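Local coordinates for putative membrane transport protein (Vibrio parahaemolyticus RIMD 2210633, PDB 3CK6) that probably takes up zinc ions together with protons across the inner membrane, this cytoplasmic part assembling into a funnel-shaped homopentamer, at residues E9-S14 with N31-C36; E26-N31 with Q104-S109; F77-R82 with Q140-L145; S133-L138 with S202-S207. The protein carries 1 engineered substitution. All coordinates share one frame; numbering follows the deposited sequence.

Interaction 1: E9-S14 with N31-C36; sequences EHWDFS and NHWYHC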
loop_
_atom_site.group_PDB
_atom_site.type_symbol
_atom_site.label_atom_id
_atom_site.label_comp_id
_atom_site.label_asym_id
_atom_site.label_seq_id
_atom_site.Cartn_x
_atom_site.Cartn_y
_atom_site.Cartn_z
ATOM N N GLU E 9 21.794 -32.214 18.954
ATOM C CA GLU E 9 20.865 -33.280 19.303
ATOM C C GLU E 9 20.273 -33.913 18.062
ATOM O O GLU E 9 20.187 -33.275 16.993
ATOM C CB GLU E 9 19.757 -32.735 20.205
ATOM C CG GLU E 9 19.373 -33.671 21.313
ATOM C CD GLU E 9 18.848 -32.946 22.531
ATOM O OE1 GLU E 9 17.621 -32.784 22.649
ATOM O OE2 GLU E 9 19.664 -32.536 23.373
ATOM N N HIS E 10 19.844 -35.166 18.214
ATOM C CA HIS E 10 19.256 -35.932 17.135
ATOM C C HIS E 10 18.101 -36.732 17.725
ATOM O O HIS E 10 18.284 -37.471 18.699
ATOM C CB HIS E 10 20.342 -36.822 16.508
ATOM C CG HIS E 10 19.857 -37.814 15.483
ATOM N ND1 HIS E 10 20.622 -38.899 15.109
ATOM C CD2 HIS E 10 18.708 -37.901 14.766
ATOM C CE1 HIS E 10 19.977 -39.599 14.189
ATOM N NE2 HIS E 10 18.808 -39.021 13.970
ATOM N N TRP E 11 16.915 -36.556 17.139
ATOM C CA TRP E 11 15.707 -37.246 17.579
ATOM C C TRP E 11 15.064 -37.959 16.403
ATOM O O TRP E 11 15.087 -37.465 15.275
ATOM C CB TRP E 11 14.699 -36.275 18.212
ATOM C CG TRP E 11 15.094 -35.835 19.588
ATOM C CD1 TRP E 11 15.869 -34.769 19.901
ATOM C CD2 TRP E 11 14.768 -36.480 20.834
ATOM N NE1 TRP E 11 16.034 -34.683 21.272
ATOM C CE2 TRP E 11 15.382 -35.731 21.865
ATOM C CE3 TRP E 11 14.013 -37.613 21.178
ATOM C CZ2 TRP E 11 15.261 -36.074 23.221
ATOM C CZ3 TRP E 11 13.897 -37.961 22.520
ATOM C CH2 TRP E 11 14.512 -37.186 23.528
ATOM N N ASP E 12 14.479 -39.112 16.689
ATOM C CA ASP E 12 13.773 -39.901 15.697
ATOM C C ASP E 12 12.267 -39.861 15.982
ATOM O O ASP E 12 11.811 -40.318 17.043
ATOM C CB ASP E 12 14.313 -41.339 15.708
ATOM C CG ASP E 12 13.671 -42.221 14.644
ATOM O OD1 ASP E 12 12.806 -41.744 13.874
ATOM O OD2 ASP E 12 14.029 -43.408 14.590
ATOM N N PHE E 13 11.514 -39.304 15.028
ATOM C CA PHE E 13 10.044 -39.202 15.095
ATOM C C PHE E 13 9.323 -40.204 14.198
ATOM O O PHE E 13 8.158 -39.977 13.824
ATOM C CB PHE E 13 9.593 -37.806 14.686
ATOM C CG PHE E 13 10.017 -36.726 15.653
ATOM C CD1 PHE E 13 11.282 -36.142 15.552
ATOM C CD2 PHE E 13 9.162 -36.311 16.669
ATOM C CE1 PHE E 13 11.686 -35.157 16.436
ATOM C CE2 PHE E 13 9.566 -35.296 17.557
ATOM C CZ PHE E 13 10.814 -34.743 17.442
ATOM N N SER E 14 9.992 -41.300 13.850
ATOM C CA SER E 14 9.308 -42.377 13.112
ATOM C C SER E 14 8.066 -42.873 13.873
ATOM O O SER E 14 7.011 -43.145 13.278
ATOM C CB SER E 14 10.258 -43.537 12.827
ATOM O OG SER E 14 11.325 -43.128 11.989
ATOM N N ASN E 31 11.925 -38.380 8.816
ATOM C CA ASN E 31 11.307 -38.342 10.149
ATOM C C ASN E 31 12.271 -38.088 11.328
ATOM O O ASN E 31 11.872 -38.128 12.484
ATOM C CB ASN E 31 10.395 -39.554 10.393
ATOM C CG ASN E 31 9.233 -39.581 9.434
ATOM O OD1 ASN E 31 9.074 -40.528 8.662
ATOM N ND2 ASN E 31 8.444 -38.500 9.429
ATOM N N HIS E 32 13.534 -37.799 11.024
ATOM C CA HIS E 32 14.500 -37.436 12.053
ATOM C C HIS E 32 14.652 -35.926 12.118
ATOM O O HIS E 32 14.494 -35.218 11.106
ATOM C CB HIS E 32 15.870 -38.066 11.772
ATOM C CG HIS E 32 15.943 -39.549 12.011
ATOM N ND1 HIS E 32 14.963 -40.431 11.601
ATOM C CD2 HIS E 32 16.905 -40.306 12.588
ATOM C CE1 HIS E 32 15.313 -41.662 11.931
ATOM N NE2 HIS E 32 16.483 -41.612 12.544
ATOM N N TRP E 33 14.976 -35.449 13.325
ATOM C CA TRP E 33 15.326 -34.056 13.564
ATOM C C TRP E 33 16.794 -33.978 13.988
ATOM O O TRP E 33 17.231 -34.716 14.870
ATOM C CB TRP E 33 14.434 -33.446 14.641
ATOM C CG TRP E 33 14.809 -32.045 15.044
ATOM C CD1 TRP E 33 15.228 -31.020 14.218
ATOM C CD2 TRP E 33 14.775 -31.502 16.371
ATOM N NE1 TRP E 33 15.450 -29.880 14.966
ATOM C CE2 TRP E 33 15.170 -30.147 16.280
ATOM C CE3 TRP E 33 14.415 -32.025 17.631
ATOM C CZ2 TRP E 33 15.260 -29.305 17.410
ATOM C CZ3 TRP E 33 14.494 -31.174 18.763
ATOM C CH2 TRP E 33 14.906 -29.834 18.635
ATOM N N TYR E 34 17.542 -33.113 13.315
ATOM C CA TYR E 34 18.945 -32.864 13.592
ATOM C C TYR E 34 19.062 -31.388 13.983
ATOM O O TYR E 34 18.773 -30.503 13.176
ATOM C CB TYR E 34 19.792 -33.147 12.349
ATOM C CG TYR E 34 19.569 -34.538 11.782
ATOM C CD1 TYR E 34 20.376 -35.612 12.182
ATOM C CD2 TYR E 34 18.525 -34.794 10.893
ATOM C CE1 TYR E 34 20.158 -36.904 11.698
ATOM C CE2 TYR E 34 18.299 -36.085 10.413
ATOM C CZ TYR E 34 19.131 -37.127 10.810
ATOM O OH TYR E 34 18.884 -38.410 10.337
ATOM N N HIS E 35 19.461 -31.120 15.221
ATOM C CA HIS E 35 19.682 -29.747 15.664
ATOM C C HIS E 35 21.191 -29.515 15.690
ATOM O O HIS E 35 21.912 -30.292 16.331
ATOM C CB HIS E 35 19.094 -29.549 17.062
ATOM C CG HIS E 35 19.050 -28.124 17.499
ATOM N ND1 HIS E 35 18.480 -27.134 16.733
ATOM C CD2 HIS E 35 19.472 -27.529 18.641
ATOM C CE1 HIS E 35 18.575 -25.981 17.375
ATOM N NE2 HIS E 35 19.169 -26.194 18.535
ATOM N N CYS E 36 21.663 -28.483 14.983
ATOM C CA CYS E 36 23.106 -28.301 14.712
ATOM C C CYS E 36 23.662 -26.901 15.002
ATOM O O CYS E 36 22.927 -25.916 14.980
ATOM C CB CYS E 36 23.434 -28.628 13.257
ATOM S SG CYS E 36 22.766 -30.216 12.708
#

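Interaction 2: E26-N31 with Q104-S109; sequences EHIQPN and QGALIS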
loop_
_atom_site.group_PDB
_atom_site.type_symbol
_atom_site.label_atom_id
_atom_site.label_comp_id
_atom_site.label_asym_id
_atom_site.label_seq_id
_atom_site.Cartn_x
_atom_site.Cartn_y
_atom_site.Cartn_z
ATOM N N GLU E 26 26.209 -38.806 10.443
ATOM C CA GLU E 26 25.871 -39.961 9.606
ATOM C C GLU E 26 25.041 -39.519 8.389
ATOM O O GLU E 26 25.077 -38.345 7.990
ATOM C CB GLU E 26 25.166 -41.025 10.458
ATOM C CG GLU E 26 25.960 -41.429 11.724
ATOM C CD GLU E 26 25.466 -42.713 12.409
ATOM O OE1 GLU E 26 24.241 -42.828 12.691
ATOM O OE2 GLU E 26 26.319 -43.601 12.683
ATOM N N HIS E 27 24.315 -40.452 7.788
ATOM C CA HIS E 27 23.404 -40.136 6.702
ATOM C C HIS E 27 22.051 -39.746 7.312
ATOM O O HIS E 27 21.559 -40.423 8.215
ATOM C CB HIS E 27 23.267 -41.369 5.795
ATOM C CG HIS E 27 22.563 -41.107 4.499
ATOM N ND1 HIS E 27 21.274 -40.623 4.433
ATOM C CD2 HIS E 27 22.958 -41.303 3.216
ATOM C CE1 HIS E 27 20.909 -40.516 3.166
ATOM N NE2 HIS E 27 21.916 -40.914 2.407
ATOM N N ILE E 28 21.457 -38.654 6.829
ATOM C CA ILE E 28 20.148 -38.231 7.327
ATOM C C ILE E 28 19.023 -39.221 6.935
ATOM O O ILE E 28 19.109 -39.931 5.912
ATOM C CB ILE E 28 19.793 -36.757 6.949
ATOM C CG1 ILE E 28 19.378 -36.643 5.490
ATOM C CG2 ILE E 28 20.974 -35.798 7.275
ATOM C CD1 ILE E 28 18.610 -35.373 5.184
ATOM N N GLN E 29 17.988 -39.281 7.774
ATOM C CA GLN E 29 16.878 -40.204 7.578
ATOM C C GLN E 29 15.545 -39.471 7.693
ATOM O O GLN E 29 15.417 -38.540 8.493
ATOM C CB GLN E 29 16.921 -41.345 8.605
ATOM C CG GLN E 29 18.278 -42.030 8.793
ATOM C CD GLN E 29 18.743 -42.819 7.578
ATOM O OE1 GLN E 29 19.933 -43.107 7.440
ATOM N NE2 GLN E 29 17.825 -43.149 6.686
ATOM N N PRO E 30 14.559 -39.872 6.884
ATOM C CA PRO E 30 13.240 -39.264 6.955
ATOM C C PRO E 30 12.636 -39.413 8.355
ATOM O O PRO E 30 12.846 -40.439 9.002
ATOM C CB PRO E 30 12.430 -40.059 5.913
ATOM C CG PRO E 30 13.452 -40.575 4.963
ATOM C CD PRO E 30 14.620 -40.915 5.834
ATOM N N ASN E 31 11.925 -38.380 8.816
ATOM C CA ASN E 31 11.307 -38.342 10.149
ATOM C C ASN E 31 12.271 -38.088 11.328
ATOM O O ASN E 31 11.872 -38.128 12.484
ATOM C CB ASN E 31 10.395 -39.554 10.393
ATOM C CG ASN E 31 9.233 -39.581 9.434
ATOM O OD1 ASN E 31 9.074 -40.528 8.662
ATOM N ND2 ASN E 31 8.444 -38.500 9.429
ATOM N N GLN E 104 14.703 -34.170 2.207
ATOM C CA GLN E 104 14.422 -35.619 2.123
ATOM C C GLN E 104 13.658 -36.137 3.344
ATOM O O GLN E 104 13.949 -37.226 3.839
ATOM C CB GLN E 104 15.708 -36.435 1.938
ATOM C CG GLN E 104 16.494 -36.152 0.665
ATOM C CD GLN E 104 17.911 -36.757 0.674
ATOM O OE1 GLN E 104 18.600 -36.723 -0.336
ATOM N NE2 GLN E 104 18.340 -37.309 1.814
ATOM N N GLY E 105 12.695 -35.354 3.840
ATOM C CA GLY E 105 11.801 -35.812 4.905
ATOM C C GLY E 105 12.376 -35.658 6.317
ATOM O O GLY E 105 11.765 -36.102 7.286
ATOM N N ALA E 106 13.562 -35.072 6.418
ATOM C CA ALA E 106 14.185 -34.765 7.712
ATOM C C ALA E 106 14.139 -33.274 7.980
ATOM O O ALA E 106 14.185 -32.465 7.051
ATOM C CB ALA E 106 15.630 -35.227 7.727
ATOM N N LEU E 107 14.104 -32.922 9.258
ATOM C CA LEU E 107 14.162 -31.538 9.684
ATOM C C LEU E 107 15.539 -31.277 10.244
ATOM O O LEU E 107 15.927 -31.916 11.210
ATOM C CB LEU E 107 13.129 -31.304 10.781
ATOM C CG LEU E 107 12.101 -30.169 10.736
ATOM C CD1 LEU E 107 12.227 -29.283 12.000
ATOM C CD2 LEU E 107 12.085 -29.365 9.427
ATOM N N ILE E 108 16.270 -30.361 9.626
ATOM C CA ILE E 108 17.595 -29.944 10.084
ATOM C C ILE E 108 17.485 -28.477 10.497
ATOM O O ILE E 108 17.176 -27.618 9.671
ATOM C CB ILE E 108 18.672 -30.055 8.974
ATOM C CG1 ILE E 108 18.773 -31.477 8.402
ATOM C CG2 ILE E 108 20.029 -29.595 9.479
ATOM C CD1 ILE E 108 19.654 -31.514 7.126
ATOM N N SER E 109 17.716 -28.209 11.778
ATOM C CA SER E 109 17.729 -26.842 12.263
ATOM C C SER E 109 19.131 -26.459 12.698
ATOM O O SER E 109 19.886 -27.299 13.210
ATOM C CB SER E 109 16.713 -26.639 13.396
ATOM O OG SER E 109 17.012 -27.459 14.502
HETATM O O HOH W 1 16.669 -38.387 4.475
#

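Interaction 3: F77-R82 with Q140-L145; sequences FMLILR and QIIEGL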
loop_
_atom_site.group_PDB
_atom_site.type_symbol
_atom_site.label_atom_id
_atom_site.label_comp_id
_atom_site.label_asym_id
_atom_site.label_seq_id
_atom_site.Cartn_x
_atom_site.Cartn_y
_atom_site.Cartn_z
ATOM N N PHE E 77 12.197 -27.660 1.623
ATOM C CA PHE E 77 12.169 -26.208 1.760
ATOM C C PHE E 77 13.180 -25.731 2.769
ATOM O O PHE E 77 13.739 -26.532 3.542
ATOM C CB PHE E 77 10.747 -25.685 2.096
ATOM C CG PHE E 77 10.209 -26.105 3.447
ATOM C CD1 PHE E 77 10.661 -25.501 4.630
ATOM C CD2 PHE E 77 9.178 -27.045 3.527
ATOM C CE1 PHE E 77 10.123 -25.872 5.894
ATOM C CE2 PHE E 77 8.631 -27.417 4.778
ATOM C CZ PHE E 77 9.095 -26.845 5.955
HETATM N N MSE E 78 13.420 -24.420 2.749
HETATM C CA MSE E 78 14.166 -23.753 3.825
HETATM C C MSE E 78 13.257 -22.754 4.483
HETATM O O MSE E 78 12.576 -22.002 3.792
HETATM C CB MSE E 78 15.388 -23.012 3.286
HETATM C CG MSE E 78 16.264 -22.332 4.381
HETATM SE SE MSE E 78 17.842 -21.482 3.539
HETATM C CE MSE E 78 18.622 -23.002 2.791
ATOM N N LEU E 79 13.284 -22.732 5.811
ATOM C CA LEU E 79 12.586 -21.730 6.604
ATOM C C LEU E 79 13.551 -21.060 7.579
ATOM O O LEU E 79 14.209 -21.711 8.399
ATOM C CB LEU E 79 11.436 -22.359 7.400
ATOM C CG LEU E 79 10.570 -21.416 8.226
ATOM C CD1 LEU E 79 9.779 -20.436 7.335
ATOM C CD2 LEU E 79 9.633 -22.244 9.095
ATOM N N ILE E 80 13.613 -19.744 7.485
ATOM C CA ILE E 80 14.463 -18.960 8.356
ATOM C C ILE E 80 13.614 -18.107 9.259
ATOM O O ILE E 80 12.700 -17.442 8.779
ATOM C CB ILE E 80 15.460 -18.096 7.514
ATOM C CG1 ILE E 80 16.358 -19.035 6.693
ATOM C CG2 ILE E 80 16.261 -17.131 8.430
ATOM C CD1 ILE E 80 17.206 -18.363 5.594
ATOM N N LEU E 81 13.950 -18.101 10.560
ATOM C CA LEU E 81 13.209 -17.389 11.586
ATOM C C LEU E 81 14.142 -16.700 12.568
ATOM O O LEU E 81 15.325 -17.011 12.640
ATOM C CB LEU E 81 12.302 -18.350 12.376
ATOM C CG LEU E 81 11.284 -19.145 11.546
ATOM C CD1 LEU E 81 10.666 -20.199 12.437
ATOM C CD2 LEU E 81 10.189 -18.241 10.910
ATOM N N ARG E 82 13.593 -15.748 13.301
ATOM C CA ARG E 82 14.328 -15.057 14.340
ATOM C C ARG E 82 13.615 -15.209 15.687
ATOM O O ARG E 82 12.377 -15.338 15.749
ATOM C CB ARG E 82 14.514 -13.583 13.965
ATOM C CG ARG E 82 15.466 -13.346 12.805
ATOM C CD ARG E 82 16.808 -12.734 13.276
ATOM N NE ARG E 82 17.716 -12.504 12.137
ATOM C CZ ARG E 82 18.887 -11.870 12.196
ATOM N NH1 ARG E 82 19.348 -11.396 13.342
ATOM N NH2 ARG E 82 19.598 -11.699 11.087
ATOM N N GLN E 140 5.664 -26.295 16.945
ATOM C CA GLN E 140 6.119 -25.895 18.286
ATOM C C GLN E 140 7.308 -24.939 18.254
ATOM O O GLN E 140 7.402 -24.051 19.094
ATOM C CB GLN E 140 6.460 -27.111 19.136
ATOM C CG GLN E 140 5.236 -27.913 19.590
ATOM C CD GLN E 140 5.567 -28.935 20.667
ATOM O OE1 GLN E 140 6.662 -28.924 21.245
ATOM N NE2 GLN E 140 4.625 -29.842 20.931
ATOM N N ILE E 141 8.213 -25.109 17.299
ATOM C CA ILE E 141 9.322 -24.153 17.136
ATOM C C ILE E 141 8.779 -22.747 16.823
ATOM O O ILE E 141 9.146 -21.760 17.485
ATOM C CB ILE E 141 10.338 -24.606 16.045
ATOM C CG1 ILE E 141 11.031 -25.917 16.466
ATOM C CG2 ILE E 141 11.399 -23.482 15.769
ATOM C CD1 ILE E 141 11.805 -26.625 15.323
ATOM N N ILE E 142 7.890 -22.669 15.831
ATOM C CA ILE E 142 7.280 -21.406 15.412
ATOM C C ILE E 142 6.531 -20.762 16.594
ATOM O O ILE E 142 6.791 -19.606 16.950
ATOM C CB ILE E 142 6.382 -21.606 14.141
ATOM C CG1 ILE E 142 7.245 -21.953 12.924
ATOM C CG2 ILE E 142 5.551 -20.372 13.850
ATOM C CD1 ILE E 142 6.477 -22.598 11.787
ATOM N N GLU E 143 5.627 -21.514 17.232
ATOM C CA GLU E 143 4.885 -20.978 18.369
ATOM C C GLU E 143 5.772 -20.685 19.591
ATOM O O GLU E 143 5.503 -19.739 20.342
ATOM C CB GLU E 143 3.719 -21.886 18.773
ATOM C CG GLU E 143 2.574 -21.907 17.761
ATOM C CD GLU E 143 1.595 -20.723 17.908
ATOM O OE1 GLU E 143 2.045 -19.558 18.067
ATOM O OE2 GLU E 143 0.355 -20.961 17.839
ATOM N N GLY E 144 6.802 -21.500 19.803
ATOM C CA GLY E 144 7.721 -21.259 20.919
ATOM C C GLY E 144 8.414 -19.906 20.767
ATOM O O GLY E 144 8.477 -19.129 21.715
ATOM N N LEU E 145 8.934 -19.648 19.564
ATOM C CA LEU E 145 9.565 -18.371 19.208
ATOM C C LEU E 145 8.606 -17.177 19.377
ATOM O O LEU E 145 8.999 -16.155 19.952
ATOM C CB LEU E 145 10.154 -18.429 17.793
ATOM C CG LEU E 145 11.370 -19.338 17.549
ATOM C CD1 LEU E 145 11.687 -19.424 16.062
ATOM C CD2 LEU E 145 12.583 -18.875 18.338
#

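Interaction 4: S133-L138 with S202-S207; sequences SLASLL and SELVTS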
loop_
_atom_site.group_PDB
_atom_site.type_symbol
_atom_site.label_atom_id
_atom_site.label_comp_id
_atom_site.label_asym_id
_atom_site.label_seq_id
_atom_site.Cartn_x
_atom_site.Cartn_y
_atom_site.Cartn_z
ATOM N N SER E 133 5.575 -35.727 16.053
ATOM C CA SER E 133 5.829 -35.773 14.611
ATOM C C SER E 133 6.662 -34.565 14.211
ATOM O O SER E 133 6.752 -33.596 14.974
ATOM C CB SER E 133 4.511 -35.747 13.828
ATOM O OG SER E 133 3.934 -34.447 13.877
ATOM N N LEU E 134 7.271 -34.607 13.024
ATOM C CA LEU E 134 8.014 -33.439 12.538
ATOM C C LEU E 134 7.066 -32.269 12.272
ATOM O O LEU E 134 7.447 -31.125 12.476
ATOM C CB LEU E 134 8.840 -33.752 11.275
ATOM C CG LEU E 134 10.033 -34.710 11.348
ATOM C CD1 LEU E 134 10.757 -34.760 10.000
ATOM C CD2 LEU E 134 11.015 -34.332 12.440
ATOM N N ALA E 135 5.853 -32.552 11.788
ATOM C CA ALA E 135 4.831 -31.495 11.603
ATOM C C ALA E 135 4.543 -30.752 12.915
ATOM O O ALA E 135 4.517 -29.507 12.964
ATOM C CB ALA E 135 3.529 -32.083 11.005
ATOM N N SER E 136 4.379 -31.513 13.989
ATOM C CA SER E 136 4.151 -30.919 15.297
ATOM C C SER E 136 5.391 -30.216 15.831
ATOM O O SER E 136 5.283 -29.147 16.424
ATOM C CB SER E 136 3.644 -31.977 16.290
ATOM O OG SER E 136 3.530 -31.428 17.596
ATOM N N LEU E 137 6.567 -30.807 15.621
ATOM C CA LEU E 137 7.821 -30.182 16.018
ATOM C C LEU E 137 7.986 -28.775 15.449
ATOM O O LEU E 137 8.323 -27.832 16.177
ATOM C CB LEU E 137 9.004 -31.075 15.606
ATOM C CG LEU E 137 10.397 -30.462 15.819
ATOM C CD1 LEU E 137 10.641 -30.197 17.312
ATOM C CD2 LEU E 137 11.451 -31.373 15.254
ATOM N N LEU E 138 7.789 -28.639 14.141
ATOM C CA LEU E 138 8.021 -27.349 13.480
ATOM C C LEU E 138 7.003 -26.312 13.964
ATOM O O LEU E 138 7.335 -25.152 14.178
ATOM C CB LEU E 138 7.938 -27.529 11.968
ATOM C CG LEU E 138 8.066 -26.272 11.109
ATOM C CD1 LEU E 138 9.368 -25.551 11.423
ATOM C CD2 LEU E 138 7.967 -26.610 9.622
ATOM N N SER E 202 2.766 -27.547 2.150
ATOM C CA SER E 202 3.676 -28.560 2.665
ATOM C C SER E 202 2.889 -29.552 3.488
ATOM O O SER E 202 1.983 -29.147 4.230
ATOM C CB SER E 202 4.745 -27.913 3.574
ATOM O OG SER E 202 5.550 -28.914 4.187
ATOM N N GLU E 203 3.248 -30.833 3.367
ATOM C CA GLU E 203 2.664 -31.911 4.171
ATOM C C GLU E 203 2.751 -31.621 5.686
ATOM O O GLU E 203 1.855 -31.992 6.457
ATOM C CB GLU E 203 3.308 -33.274 3.815
ATOM C CG GLU E 203 4.855 -33.289 3.979
ATOM C CD GLU E 203 5.578 -34.367 3.157
ATOM O OE1 GLU E 203 4.920 -35.274 2.597
ATOM O OE2 GLU E 203 6.824 -34.298 3.079
ATOM N N LEU E 204 3.801 -30.911 6.091
ATOM C CA LEU E 204 3.952 -30.498 7.473
ATOM C C LEU E 204 2.899 -29.477 7.900
ATOM O O LEU E 204 2.670 -29.310 9.094
ATOM C CB LEU E 204 5.357 -29.902 7.718
ATOM C CG LEU E 204 6.541 -30.824 7.396
ATOM C CD1 LEU E 204 7.835 -30.129 7.778
ATOM C CD2 LEU E 204 6.439 -32.168 8.113
ATOM N N VAL E 205 2.315 -28.765 6.938
ATOM C CA VAL E 205 1.296 -27.763 7.210
ATOM C C VAL E 205 -0.106 -28.363 7.022
ATOM O O VAL E 205 -0.990 -28.170 7.852
ATOM C CB VAL E 205 1.488 -26.509 6.317
ATOM C CG1 VAL E 205 0.247 -25.575 6.391
ATOM C CG2 VAL E 205 2.783 -25.740 6.717
ATOM N N THR E 206 -0.300 -29.120 5.944
ATOM C CA THR E 206 -1.629 -29.665 5.646
ATOM C C THR E 206 -2.114 -30.694 6.673
ATOM O O THR E 206 -3.314 -30.914 6.812
ATOM C CB THR E 206 -1.736 -30.227 4.221
ATOM O OG1 THR E 206 -0.876 -31.363 4.089
ATOM C CG2 THR E 206 -1.381 -29.148 3.204
ATOM N N SER E 207 -1.191 -31.300 7.420
ATOM C CA SER E 207 -1.599 -32.229 8.485
ATOM C C SER E 207 -2.045 -31.505 9.769
ATOM O O SER E 207 -2.647 -32.115 10.646
ATOM C CB SER E 207 -0.480 -33.226 8.796
ATOM O OG SER E 207 0.705 -32.543 9.081
#

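Interaction 1: E9-S14 with N31-C36
CG of H10 is trans to its backbone N (chi1 172°) and CG of Y34 trans to its carbonyl carbon (chi1 -54°), which lays the side chains alongside each other. Their rings form an offset stack, planes 24° apart, with Y34 CE1 over the rim of one imidazole face, 3.4 Å from H10 NE2. On the same side of the sheet the D12 carboxylate stacks on the H32 ring, and D12 CB makes a CH-pi contact over its face, 4.0 Å from the centroid. D12 OD1 takes S14 OG on its syn lone pair and S14 N from above the carboxylate plane at 2.8 Å, closing an Asx turn. The other face carries W11 and W33, whose rings run nearly parallel but scarcely overlap, W11 CD1 being 3.8 Å from W33 CE3. This hydrogen-bonded antiparallel pair exchanges backbone bonds, W11 N to W33 O at 2.9 Å and W33 N to W11 O at 2.8 Å. E9 OE1 meets W11 NE1 in the indole plane at 2.8 Å, while E9 OE2 makes a salt bridge to R122. H10 ND1 bonds T22 O and Y34 OH bonds Q29 N, polar ties that probably limit rotation of the stacked rings.

Interaction 2: E26-N31 with Q104-S109
I28 reaches from the loop to Q104 and A106 by its longer branch. From CB, a chi1 of 76° puts CG1 in the crowded position between backbone N and carbonyl carbon. CG1 lies 3.9 Å from Q104 NE2, where the extended Q104 side chain crosses the isoleucine at about a right angle. CD1 shares that amide N at the same distance, then packs against A106 CB at 3.9 Å and more loosely against I108 CD1 at 4.4 Å; W46 and F103 line the same apolar patch. The polar join lies further along the loop. N31 N donates to G105 O at 2.7 Å and nearly straight, 173° at the hydrogen, although the donor stands 44° above the carbonyl plane. P30 CA approaches the same G105 O, and P30 CG rests 3.6 Å from Q104 O. A water donates to Q104 O at 3.0 Å and makes weak bonds to I28 O and Q104 NE2. I28 O also accepts from H27 ND1 at 2.7 Å, in the plane of the imidazole, which fixes the turn of that ring. One direct backbone bond and an apolar tip therefore fasten the loop, while the water bridge on the glutamine side is weak at its loop end.

Interaction 3: F77-R82 with Q140-L145
L81 and L145 make the closest contact here, CD1 to CD1 at 3.8 Å, between a strand and a helix whose short axes pass 9.7 Å apart. Those axes run in nearly the same direction, at 22°, so successive inward residues of the strand can meet successive turns of the helix. In the tight part, a chi1 of -57° sets L81 CG trans to the carbonyl carbon, and an extended chi2 carries CD1 on to the helix, where that one methyl touches L145 and also I142 CG1 at 3.9 Å. L145 CD1 also lies 3.9 Å from L81 CB; the two leucine side chains cross at a slant, whereas I142 meets L81 at about a right angle.

The packing thins toward either end of the strand segment. L79 CD2 reaches I142 CD1 only at 4.2 Å. At R82 the contact is with the backbone, R82 O lying 4.2 Å from L145 CD1, because CB of R82 points away from the helix. R82 is partly exposed; its guanidinium bonds M95 O through NH1 and makes a cation-pi contact with F186. No hydrogen bond crosses between strand and helix, so the join rests on branched aliphatic groups.

I142 also packs on I194 and L197 of helix 173-199, and L81 touches Q190 there, so two helices lie against this face of the sheet. M78, a selenomethionine, turns to the other face and meets helix 54-60. Strand 77-83, paired with strands 68-71 and 96-103, is thus sandwiched between helical layers, the alpha/beta/alpha arrangement of the CorA-type cytoplasmic domain.

Interaction 4: S133-L138 with S202-S207
Apolar contacts come first: L204 fits against the first turn of helix 134-161, pressing on A135 and L138 with different methyls. A chi1 of -58° puts its CG trans to the carbonyl carbon, and from there the two methyls reach different residues of the helix. CD1 meets L138 CD2 at 4.0 Å, the two leucines crossing at about a right angle. CD2 lies over the backbone, 3.7 Å from A135 N and 4.1 Å from A135 CB, and brushes L134 CB. Alpha carbons of A135 and L204 are only 4.3 Å apart, an approach that suits the small alanine side chain.

Carbon-to-oxygen contacts are made by the alanine methyl. A135 CB is 3.5 Å from L204 O and 3.4 Å from S207 OG.

Hydrogen bonds stay within each segment. S133 is the N-cap of the long helix, its OG accepting from S136 N at 3.0 Å, and S202 caps the short one through a longer bond from L204 N. S207 OG donates to E203 O at 2.9 Å, in the carbonyl plane, and this places the hydroxyl oxygen facing the alanine methyl.

Beyond the two segments, F77 touches both L138 and L204, and Y212 OH bonds A135 O. S207 OG and A135 O thus have partners in E203 O and Y212 OH; with no hydrogen bond across, the join rests on van der Waals contact of L204 with A135, L134 and L138, and of the alanine methyl with two oxygens.

How the interactions relate
Interactions 1 and 2 are neighbours, with centres about 7 Å apart; they share N31 and involve strands 32-37 and 106-111, neighbours in one mixed sheet, H35 ND1 bonding to S109 OG between them. Interaction 3 reaches the same sheet further across, about 17 Å from interaction 2 between centres, and shares helix 134-161 with interaction 4, about 12 Å from it. Along the chain, interaction 1 closes before 3 and 4 open, while 2 alternates with 3, and 3 with 4. L134 and L137 pack on interactions 1 and 2, and F77 joins 3 to 4, so helix 134-161 ties the N-terminal strands and the later helices into one subunit of the pentameric funnel.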